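Local coordinates for uncharacterized protein VP1736 (Vibrio parahaemolyticus, PDB 3LXQ), which is of unknown function but contains a sulfatase-family domain belonging to the alkaline phosphatase superfamily, at residues A59-K63 with I64-P68; G211-S215 with W216-D220; K369-R373 with E374-A378; G387-R391 with D392-V396. All coordinates share one frame; numbering follows the deposited sequence.

Interaction 1. Residues A59-K63 with I64-P68; sequences ASSTK and IDFDP
Just before Lys63 the chain leaves helix 50-61 at Thr62, whose phi is positive (76°), and it then bends back through Ile64 and Asp65, so that the Phe66 ring returns to Lys63 and Ser61. The far end of that ring makes the contact. Phe66 CZ lies 3.4 Å from Lys63 CB, while the carbonyl Lys63 O approaches Phe66 CE2 obliquely at 3.2 Å. Ser61 OG meets the ring at its edge, in the ring plane, 3.5 Å from Phe66 CZ. With Ser61 OG set between its own backbone N and carbonyl carbon (chi1 81°), the hydroxyl can accept from Lys63 N at 3.0 Å, closing an ST turn, and its proton goes back to Arg58 O in the helix. The Ser61 hydroxyl thus bridges the last helical turn and the chain beyond it. Next to it, Thr62 OG1 donates to an in-plane lone pair of Ser61 O at 2.6 Å, a carbonyl also held by Arg365. The Lys63 chain bends twice and turns away from Phe66 to bring NZ to Gly364 O. This surface turn joins helix 50-61 to strand 75-77: Lys63 and Phe66 both touch Asn75, and the Asp65 backbone bonds to Ser76.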
loop_
_atom_site.group_PDB
_atom_site.type_symbol
_atom_site.label_atom_id
_atom_site.label_comp_id
_atom_site.label_asym_id
_atom_site.label_seq_id
_atom_site.Cartn_x
_atom_site.Cartn_y
_atom_site.Cartn_z
ATOM N N ALA A 59 -14.787 -13.798 8.876
ATOM C CA ALA A 59 -15.180 -14.695 7.788
ATOM C C ALA A 59 -14.791 -14.151 6.402
ATOM O O ALA A 59 -14.157 -14.858 5.608
ATOM C CB ALA A 59 -16.672 -15.027 7.858
ATOM N N SER A 60 -15.144 -12.904 6.112
ATOM C CA SER A 60 -14.807 -12.326 4.823
ATOM C C SER A 60 -13.292 -12.129 4.619
ATOM O O SER A 60 -12.846 -12.056 3.485
ATOM C CB SER A 60 -15.558 -11.016 4.567
ATOM O OG SER A 60 -15.176 -10.026 5.507
ATOM N N SER A 61 -12.519 -12.082 5.706
ATOM C CA SER A 61 -11.058 -11.952 5.615
ATOM C C SER A 61 -10.368 -13.166 4.946
ATOM O O SER A 61 -9.411 -12.996 4.177
ATOM C CB SER A 61 -10.445 -11.681 7.003
ATOM O OG SER A 61 -10.295 -12.875 7.762
ATOM N N THR A 62 -10.884 -14.369 5.223
ATOM C CA THR A 62 -10.285 -15.670 4.827
ATOM C C THR A 62 -9.069 -16.067 5.680
ATOM O O THR A 62 -8.454 -17.110 5.453
ATOM C CB THR A 62 -9.936 -15.829 3.302
ATOM O OG1 THR A 62 -8.710 -15.151 2.990
ATOM C CG2 THR A 62 -11.082 -15.340 2.378
ATOM N N LYS A 63 -8.734 -15.246 6.663
ATOM C CA LYS A 63 -7.665 -15.582 7.605
ATOM C C LYS A 63 -8.056 -16.812 8.433
ATOM O O LYS A 63 -9.226 -17.135 8.541
ATOM C CB LYS A 63 -7.336 -14.389 8.504
ATOM C CG LYS A 63 -7.018 -13.090 7.766
ATOM C CD LYS A 63 -5.893 -13.232 6.744
ATOM C CE LYS A 63 -4.530 -12.989 7.388
ATOM N NZ LYS A 63 -3.451 -13.071 6.373
ATOM N N ILE A 64 -7.067 -17.507 8.990
ATOM C CA ILE A 64 -7.315 -18.719 9.749
ATOM C C ILE A 64 -6.523 -18.685 11.062
ATOM O O ILE A 64 -5.637 -17.839 11.228
ATOM C CB ILE A 64 -6.996 -19.990 8.907
ATOM C CG1 ILE A 64 -5.584 -19.925 8.303
ATOM C CG2 ILE A 64 -8.012 -20.149 7.760
ATOM C CD1 ILE A 64 -4.467 -20.451 9.210
ATOM N N ASP A 65 -6.859 -19.590 11.982
ATOM C CA ASP A 65 -6.218 -19.703 13.297
ATOM C C ASP A 65 -6.338 -18.405 14.102
ATOM O O ASP A 65 -5.337 -17.876 14.589
ATOM C CB ASP A 65 -4.751 -20.185 13.178
ATOM C CG ASP A 65 -4.188 -20.731 14.494
ATOM O OD1 ASP A 65 -4.962 -20.981 15.445
ATOM O OD2 ASP A 65 -2.953 -20.919 14.578
ATOM N N PHE A 66 -7.571 -17.910 14.238
ATOM C CA PHE A 66 -7.855 -16.699 15.008
ATOM C C PHE A 66 -7.701 -16.948 16.518
ATOM O O PHE A 66 -7.951 -18.050 16.996
ATOM C CB PHE A 66 -9.274 -16.189 14.718
ATOM C CG PHE A 66 -9.428 -15.473 13.395
ATOM C CD1 PHE A 66 -9.040 -14.137 13.252
ATOM C CD2 PHE A 66 -9.995 -16.122 12.299
ATOM C CE1 PHE A 66 -9.199 -13.463 12.032
ATOM C CE2 PHE A 66 -10.162 -15.456 11.066
ATOM C CZ PHE A 66 -9.764 -14.126 10.936
ATOM N N ASP A 67 -7.292 -15.920 17.258
ATOM C CA ASP A 67 -7.144 -16.007 18.711
ATOM C C ASP A 67 -7.623 -14.699 19.338
ATOM O O ASP A 67 -6.814 -13.821 19.624
ATOM C CB ASP A 67 -5.682 -16.283 19.089
ATOM C CG ASP A 67 -5.472 -16.438 20.602
ATOM O OD1 ASP A 67 -6.461 -16.370 21.372
ATOM O OD2 ASP A 67 -4.306 -16.619 21.020
ATOM N N PRO A 68 -8.942 -14.577 19.571
ATOM C CA PRO A 68 -9.537 -13.302 19.966
ATOM C C PRO A 68 -9.352 -12.928 21.444
ATOM O O PRO A 68 -9.877 -11.896 21.888
ATOM C CB PRO A 68 -11.025 -13.478 19.620
ATOM C CG PRO A 68 -11.204 -14.929 19.235
ATOM C CD PRO A 68 -9.941 -15.657 19.561
#

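Interaction 2. Residues G211-S215 with W216-D220; sequences GFVGS and WGVSD
The Phe212 ring and Ser219 meet obliquely: with CG anti to the backbone N (chi1 -172°), the ring swings so that Phe212 CD2 lies 4.2 Å from Ser219 CB, and beyond this segment the phenyl group also touches Glu255 and Pro257. The other flat group, the Trp216 indole, leads off the turn: Ser215 CB sits 3.8 Å from Trp216 CD1, the indole stacks with the His251 ring, and its NE1 bonds to Ser252 O. Phe212 CB is 4.1 Å from Ser219 OG, a hydroxyl that has its polar partners in Asp222 and Tyr277. Between the two aromatic ends, Val213 and Val218 form a non-hydrogen-bonded antiparallel pair with their side chains on the same face, where Val213 CG2 touches Val218 CG1 at 4.3 Å. Gly214 and Gly217 are the hydrogen-bonded pair. Gly214 N reaches Gly217 O at 2.7 Å, whereas the return bond, from Gly217 N to Gly214 O at 3.0 Å, comes from above the carbonyl plane. Gly217 takes a positive phi of 119°, a conformation suited to a residue without a side chain. One more bond, Ser219 N to Phe212 O at 3.1 Å, extends the pairing to the N-cap of helix 220-234. Together these are the features of a beta hairpin with a two-residue loop, Ser215-Trp216, on a type I turn, here leading directly into a helix within the sulfatase-family region.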
loop_
_atom_site.group_PDB
_atom_site.type_symbol
_atom_site.label_atom_id
_atom_site.label_comp_id
_atom_site.label_asym_id
_atom_site.label_seq_id
_atom_site.Cartn_x
_atom_site.Cartn_y
_atom_site.Cartn_z
ATOM N N GLY A 211 21.815 15.589 -7.104
ATOM C CA GLY A 211 21.764 16.137 -8.462
ATOM C C GLY A 211 20.734 17.243 -8.634
ATOM O O GLY A 211 20.933 18.158 -9.447
ATOM N N PHE A 212 19.649 17.174 -7.853
ATOM C CA PHE A 212 18.521 18.113 -7.960
ATOM C C PHE A 212 17.686 18.168 -6.683
ATOM O O PHE A 212 17.377 17.134 -6.086
ATOM C CB PHE A 212 17.609 17.707 -9.125
ATOM C CG PHE A 212 16.521 18.707 -9.437
ATOM C CD1 PHE A 212 16.743 19.729 -10.359
ATOM C CD2 PHE A 212 15.270 18.614 -8.832
ATOM C CE1 PHE A 212 15.745 20.647 -10.666
ATOM C CE2 PHE A 212 14.264 19.530 -9.126
ATOM C CZ PHE A 212 14.505 20.550 -10.047
ATOM N N VAL A 213 17.308 19.379 -6.283
ATOM C CA VAL A 213 16.447 19.586 -5.112
ATOM C C VAL A 213 15.263 20.476 -5.492
ATOM O O VAL A 213 15.456 21.545 -6.076
ATOM C CB VAL A 213 17.232 20.224 -3.930
ATOM C CG1 VAL A 213 16.338 20.404 -2.702
ATOM C CG2 VAL A 213 18.464 19.393 -3.576
ATOM N N GLY A 214 14.053 20.013 -5.166
ATOM C CA GLY A 214 12.811 20.767 -5.380
ATOM C C GLY A 214 12.099 21.090 -4.076
ATOM O O GLY A 214 12.641 20.875 -2.996
ATOM N N SER A 215 10.879 21.615 -4.177
ATOM C CA SER A 215 10.089 22.048 -3.007
ATOM C C SER A 215 9.771 20.900 -2.052
ATOM O O SER A 215 9.562 21.099 -0.853
ATOM C CB SER A 215 8.769 22.653 -3.471
ATOM O OG SER A 215 8.990 23.642 -4.447
ATOM N N TRP A 216 9.731 19.697 -2.598
ATOM C CA TRP A 216 9.366 18.529 -1.824
ATOM C C TRP A 216 10.605 17.744 -1.388
ATOM O O TRP A 216 10.496 16.720 -0.712
ATOM C CB TRP A 216 8.364 17.699 -2.626
ATOM C CG TRP A 216 7.113 18.508 -2.879
ATOM C CD1 TRP A 216 6.875 19.362 -3.930
ATOM C CD2 TRP A 216 5.954 18.581 -2.036
ATOM N NE1 TRP A 216 5.632 19.941 -3.796
ATOM C CE2 TRP A 216 5.045 19.477 -2.648
ATOM C CE3 TRP A 216 5.587 17.959 -0.834
ATOM C CZ2 TRP A 216 3.782 19.772 -2.092
ATOM C CZ3 TRP A 216 4.330 18.247 -0.282
ATOM C CH2 TRP A 216 3.448 19.153 -0.915
ATOM N N GLY A 217 11.782 18.252 -1.771
ATOM C CA GLY A 217 13.071 17.657 -1.394
ATOM C C GLY A 217 13.896 17.215 -2.591
ATOM O O GLY A 217 13.725 17.727 -3.698
ATOM N N VAL A 218 14.779 16.242 -2.378
ATOM C CA VAL A 218 15.622 15.700 -3.470
ATOM C C VAL A 218 14.791 14.933 -4.507
ATOM O O VAL A 218 13.745 14.335 -4.173
ATOM C CB VAL A 218 16.768 14.800 -2.942
ATOM C CG1 VAL A 218 17.585 15.522 -1.883
ATOM C CG2 VAL A 218 16.233 13.493 -2.395
ATOM N N SER A 219 15.245 14.960 -5.761
ATOM C CA SER A 219 14.575 14.225 -6.842
ATOM C C SER A 219 14.550 12.721 -6.542
ATOM O O SER A 219 15.259 12.253 -5.644
ATOM C CB SER A 219 15.250 14.496 -8.189
ATOM O OG SER A 219 16.543 13.894 -8.251
ATOM N N ASP A 220 13.714 11.978 -7.268
ATOM C CA ASP A 220 13.581 10.547 -7.033
ATOM C C ASP A 220 14.845 9.769 -7.424
ATOM O O ASP A 220 15.152 8.773 -6.789
ATOM C CB ASP A 220 12.324 9.993 -7.710
ATOM C CG ASP A 220 11.033 10.541 -7.097
ATOM O OD1 ASP A 220 11.052 10.991 -5.920
ATOM O OD2 ASP A 220 9.992 10.530 -7.806
#

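Interaction 3. Residues K369-R373 with E374-A378; sequences KPLAR and EDERA
Leu371 lays one methyl, CD1, against Asp375 CB at 3.7 Å, while its other methyl, CD2, faces Glu376 CA at 4.1 Å. Chi1 of 180° directs the leucine branch over these two residues. Ala372 CB rests by the Glu374 carboxylate, 3.7 Å from both OE1 and OE2. Glu374 arrives there by folding back, with CG between the backbone N and the carbonyl carbon and a further bend at chi2 (-95°). The backbone here makes two overlapping turns: Asp375 N donates to Ala372 O at 3.0 Å and Glu376 N to Arg373 O at 3.3 Å, each donor standing above its carbonyl plane. The double turn delivers the chain into strand 377-382, an outer strand of the five-stranded antiparallel sheet. Glu376 and Arg373 pass each other with carboxylate and guanidinium planes 81° apart. They touch through Arg373 CG and Glu376 OE2 at 3.8 Å, and their charged atoms do not meet. Instead, the buried Glu376 gives OE1 to a salt bridge with Arg391 NE and a hydrogen bond from Ile340 N, while a water donates to its OE2 at 3.0 Å. Asp375 also packs against Thr62.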
loop_
_atom_site.group_PDB
_atom_site.type_symbol
_atom_site.label_atom_id
_atom_site.label_comp_id
_atom_site.label_asym_id
_atom_site.label_seq_id
_atom_site.Cartn_x
_atom_site.Cartn_y
_atom_site.Cartn_z
ATOM N N LYS A 369 -0.954 -17.608 -1.293
ATOM C CA LYS A 369 -1.839 -18.740 -1.098
ATOM C C LYS A 369 -3.123 -18.542 -1.895
ATOM O O LYS A 369 -3.462 -17.400 -2.239
ATOM C CB LYS A 369 -2.136 -18.926 0.396
ATOM C CG LYS A 369 -0.871 -19.263 1.190
ATOM C CD LYS A 369 -1.102 -19.266 2.683
ATOM C CE LYS A 369 0.130 -19.825 3.376
ATOM N NZ LYS A 369 0.170 -19.451 4.805
ATOM N N PRO A 370 -3.842 -19.655 -2.180
ATOM C CA PRO A 370 -5.050 -19.612 -2.998
ATOM C C PRO A 370 -6.115 -18.716 -2.414
ATOM O O PRO A 370 -6.240 -18.576 -1.202
ATOM C CB PRO A 370 -5.541 -21.072 -2.985
ATOM C CG PRO A 370 -4.323 -21.875 -2.740
ATOM C CD PRO A 370 -3.528 -21.041 -1.767
ATOM N N LEU A 371 -6.883 -18.115 -3.299
ATOM C CA LEU A 371 -7.968 -17.279 -2.903
ATOM C C LEU A 371 -9.045 -17.548 -3.930
ATOM O O LEU A 371 -8.819 -17.365 -5.135
ATOM C CB LEU A 371 -7.536 -15.808 -2.936
ATOM C CG LEU A 371 -8.599 -14.783 -2.524
ATOM C CD1 LEU A 371 -8.811 -14.776 -1.019
ATOM C CD2 LEU A 371 -8.260 -13.377 -3.050
ATOM N N ALA A 372 -10.187 -18.032 -3.453
ATOM C CA ALA A 372 -11.313 -18.360 -4.323
ATOM C C ALA A 372 -11.797 -17.082 -4.977
ATOM O O ALA A 372 -11.662 -16.000 -4.394
ATOM C CB ALA A 372 -12.442 -19.033 -3.516
ATOM N N ARG A 373 -12.318 -17.203 -6.194
ATOM C CA ARG A 373 -12.898 -16.065 -6.903
ATOM C C ARG A 373 -13.916 -15.249 -6.106
ATOM O O ARG A 373 -13.958 -14.022 -6.230
ATOM C CB ARG A 373 -13.539 -16.507 -8.215
ATOM C CG ARG A 373 -12.715 -16.139 -9.432
ATOM C CD ARG A 373 -13.601 -15.880 -10.618
ATOM N NE ARG A 373 -14.404 -14.658 -10.492
ATOM C CZ ARG A 373 -15.737 -14.632 -10.422
ATOM N NH1 ARG A 373 -16.375 -13.478 -10.327
ATOM N NH2 ARG A 373 -16.449 -15.755 -10.456
ATOM N N GLU A 374 -14.755 -15.913 -5.315
ATOM C CA GLU A 374 -15.815 -15.198 -4.606
ATOM C C GLU A 374 -15.256 -14.391 -3.422
ATOM O O GLU A 374 -15.964 -13.558 -2.843
ATOM C CB GLU A 374 -16.925 -16.148 -4.142
ATOM C CG GLU A 374 -16.494 -17.138 -3.081
ATOM C CD GLU A 374 -16.074 -18.501 -3.650
ATOM O OE1 GLU A 374 -15.815 -18.627 -4.890
ATOM O OE2 GLU A 374 -16.011 -19.451 -2.827
ATOM N N ASP A 375 -13.996 -14.662 -3.075
ATOM C CA ASP A 375 -13.299 -13.939 -2.011
ATOM C C ASP A 375 -12.464 -12.733 -2.493
ATOM O O ASP A 375 -12.031 -11.899 -1.677
ATOM C CB ASP A 375 -12.469 -14.904 -1.170
ATOM C CG ASP A 375 -13.341 -15.893 -0.406
ATOM O OD1 ASP A 375 -14.394 -15.466 0.135
ATOM O OD2 ASP A 375 -12.977 -17.086 -0.356
ATOM N N GLU A 376 -12.270 -12.613 -3.806
ATOM C CA GLU A 376 -11.611 -11.432 -4.358
ATOM C C GLU A 376 -12.399 -10.203 -3.952
ATOM O O GLU A 376 -13.620 -10.216 -4.025
ATOM C CB GLU A 376 -11.542 -11.508 -5.878
ATOM C CG GLU A 376 -10.684 -12.655 -6.366
ATOM C CD GLU A 376 -10.483 -12.630 -7.867
ATOM O OE1 GLU A 376 -10.778 -11.594 -8.513
ATOM O OE2 GLU A 376 -10.022 -13.667 -8.389
ATOM N N ARG A 377 -11.698 -9.155 -3.517
ATOM C CA ARG A 377 -12.355 -7.925 -3.043
ATOM C C ARG A 377 -11.389 -6.758 -2.916
ATOM O O ARG A 377 -10.167 -6.948 -2.773
ATOM C CB ARG A 377 -13.093 -8.140 -1.706
ATOM C CG ARG A 377 -12.181 -8.399 -0.481
ATOM C CD ARG A 377 -11.759 -7.084 0.225
ATOM N NE ARG A 377 -10.769 -7.349 1.277
ATOM C CZ ARG A 377 -9.451 -7.427 1.093
ATOM N NH1 ARG A 377 -8.917 -7.233 -0.114
ATOM N NH2 ARG A 377 -8.652 -7.686 2.137
ATOM N N ALA A 378 -11.963 -5.559 -2.949
ATOM C CA ALA A 378 -11.243 -4.325 -2.663
ATOM C C ALA A 378 -12.137 -3.399 -1.852
ATOM O O ALA A 378 -13.300 -3.107 -2.239
ATOM C CB ALA A 378 -10.809 -3.626 -3.975
HETATM O O HOH W 1 -9.542 -16.441 -7.279
HETATM O O HOH W 2 -15.278 -11.552 -5.633
#

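Interaction 4. Residues G387-R391 with D392-V396; sequences GYLTR and DNLVV
Thr390 and Asn393 reach towards each other at the turn end of the hairpin, the hydroxyl lying over the amide group. Thr390 OG1 donates to Asn393 OD1 at 2.6 Å from well above the carbonyl plane (64° out of it), and Thr390 CG2 lies 3.4 Å from the same oxygen. The threonine holds OG1 between its backbone N and carbonyl carbon (chi1 80°), where it also accepts from Asp392 N at 3.2 Å; one hydroxyl thus both donates to the asparagine and accepts from the backbone of the turn. A water donates to Asn393 OD1 at 2.9 Å and also to Tyr388 O, and the two donors, hydroxyl and water, restrain the amide through OD1. Further along, Leu389 and Leu394 cross obliquely on one face of the sheet, Leu389 CD1 touching Leu394 CB at 4.1 Å. Leu394 CD1 folds over the neighbouring strand to within 3.7 Å of Tyr388 O. Val396 shares this face, and Gly387 opposite it has no side chain, leaving its CA against the valine methyl CG2 at 4.2 Å. Tyr388 and Val395 point to the other face, where the Tyr388 ring leads off to Arg427 and Asn431 of helix 422-441. Bonds between Tyr388 and Val395, and from Thr390 N to Asn393 O, zip the backbones together. This is an antiparallel beta hairpin, the second and third strands of a five-stranded beta meander packed against a helix.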
loop_
_atom_site.group_PDB
_atom_site.type_symbol
_atom_site.label_atom_id
_atom_site.label_comp_id
_atom_site.label_asym_id
_atom_site.label_seq_id
_atom_site.Cartn_x
_atom_site.Cartn_y
_atom_site.Cartn_z
ATOM N N GLY A 387 -16.508 1.995 -0.190
ATOM C CA GLY A 387 -16.876 1.058 -1.239
ATOM C C GLY A 387 -16.286 -0.322 -1.051
ATOM O O GLY A 387 -15.145 -0.469 -0.612
ATOM N N TYR A 388 -17.087 -1.334 -1.363
ATOM C CA TYR A 388 -16.659 -2.729 -1.300
ATOM C C TYR A 388 -16.887 -3.368 -2.671
ATOM O O TYR A 388 -18.033 -3.606 -3.099
ATOM C CB TYR A 388 -17.412 -3.485 -0.192
ATOM C CG TYR A 388 -16.717 -4.754 0.300
ATOM C CD1 TYR A 388 -15.776 -4.710 1.334
ATOM C CD2 TYR A 388 -17.019 -6.000 -0.262
ATOM C CE1 TYR A 388 -15.147 -5.889 1.796
ATOM C CE2 TYR A 388 -16.406 -7.157 0.174
ATOM C CZ TYR A 388 -15.472 -7.097 1.200
ATOM O OH TYR A 388 -14.884 -8.250 1.615
ATOM N N LEU A 389 -15.783 -3.587 -3.370
ATOM C CA LEU A 389 -15.772 -4.168 -4.701
ATOM C C LEU A 389 -15.466 -5.667 -4.633
ATOM O O LEU A 389 -14.485 -6.086 -3.997
ATOM C CB LEU A 389 -14.742 -3.454 -5.590
ATOM C CG LEU A 389 -14.587 -3.938 -7.047
ATOM C CD1 LEU A 389 -15.786 -3.540 -7.935
ATOM C CD2 LEU A 389 -13.273 -3.467 -7.673
ATOM N N THR A 390 -16.332 -6.463 -5.256
ATOM C CA THR A 390 -16.080 -7.892 -5.479
ATOM C C THR A 390 -16.314 -8.209 -6.961
ATOM O O THR A 390 -16.709 -7.338 -7.730
ATOM C CB THR A 390 -17.005 -8.793 -4.610
ATOM O OG1 THR A 390 -18.288 -8.884 -5.231
ATOM C CG2 THR A 390 -17.171 -8.233 -3.196
ATOM N N ARG A 391 -16.081 -9.452 -7.365
ATOM C CA ARG A 391 -16.229 -9.819 -8.771
ATOM C C ARG A 391 -17.678 -9.740 -9.251
ATOM O O ARG A 391 -17.938 -9.669 -10.451
ATOM C CB ARG A 391 -15.661 -11.213 -9.018
ATOM C CG ARG A 391 -14.155 -11.254 -9.166
ATOM C CD ARG A 391 -13.700 -10.587 -10.458
ATOM N NE ARG A 391 -12.245 -10.559 -10.565
ATOM C CZ ARG A 391 -11.568 -10.040 -11.589
ATOM N NH1 ARG A 391 -10.243 -10.076 -11.590
ATOM N NH2 ARG A 391 -12.209 -9.489 -12.617
ATOM N N ASP A 392 -18.609 -9.716 -8.298
ATOM C CA ASP A 392 -20.035 -9.859 -8.585
ATOM C C ASP A 392 -20.856 -8.606 -8.327
ATOM O O ASP A 392 -21.930 -8.424 -8.904
ATOM C CB ASP A 392 -20.597 -11.032 -7.784
ATOM C CG ASP A 392 -19.926 -12.330 -8.142
ATOM O OD1 ASP A 392 -20.217 -12.873 -9.227
ATOM O OD2 ASP A 392 -19.083 -12.794 -7.350
ATOM N N ASN A 393 -20.329 -7.739 -7.472
ATOM C CA ASN A 393 -21.069 -6.589 -6.986
ATOM C C ASN A 393 -20.139 -5.484 -6.491
ATOM O O ASN A 393 -18.951 -5.710 -6.214
ATOM C CB ASN A 393 -22.020 -7.029 -5.862
ATOM C CG ASN A 393 -21.364 -8.020 -4.906
ATOM O OD1 ASN A 393 -20.357 -7.709 -4.277
ATOM N ND2 ASN A 393 -21.925 -9.222 -4.812
ATOM N N LEU A 394 -20.697 -4.285 -6.393
ATOM C CA LEU A 394 -20.043 -3.177 -5.729
ATOM C C LEU A 394 -21.054 -2.491 -4.829
ATOM O O LEU A 394 -22.121 -2.060 -5.292
ATOM C CB LEU A 394 -19.480 -2.182 -6.752
ATOM C CG LEU A 394 -19.107 -0.772 -6.280
ATOM C CD1 LEU A 394 -17.843 -0.758 -5.430
ATOM C CD2 LEU A 394 -18.953 0.128 -7.501
ATOM N N VAL A 395 -20.697 -2.384 -3.553
ATOM C CA VAL A 395 -21.532 -1.711 -2.564
ATOM C C VAL A 395 -20.837 -0.469 -2.050
ATOM O O VAL A 395 -19.687 -0.520 -1.603
ATOM C CB VAL A 395 -21.880 -2.617 -1.366
ATOM C CG1 VAL A 395 -22.626 -1.821 -0.289
ATOM C CG2 VAL A 395 -22.695 -3.825 -1.816
ATOM N N VAL A 396 -21.558 0.643 -2.114
ATOM C CA VAL A 396 -21.079 1.915 -1.606
ATOM C C VAL A 396 -21.976 2.436 -0.478
ATOM O O VAL A 396 -23.192 2.547 -0.635
ATOM C CB VAL A 396 -20.965 2.956 -2.733
ATOM C CG1 VAL A 396 -20.592 4.316 -2.159
ATOM C CG2 VAL A 396 -19.914 2.502 -3.762
HETATM O O HOH W 3 -19.912 -5.699 -2.199
#

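Overall arrangement
Interactions 1, 3 and 4 gather on one part of the molecule, whereas the hairpin of interaction 2 lies about 40 Å or more away, centre to centre. Interactions 3 and 4 serve one sheet: strands 377-382 and 385-390 are neighbours, and the Glu376-Arg391 salt bridge ties the turn before the first to the turn after the second. Interaction 1 packs beside interaction 3 through Thr62 and Asp375. Both are surface turns: interaction 1 relies on hydroxyl bonds and an aromatic ring, interaction 3 on backbone turn bonds with a water at Glu376. Interaction 4 is largely buried, with apolar faces and a threonine-asparagine bond; interaction 2, the other hairpin, is glycine-rich and only partly buried.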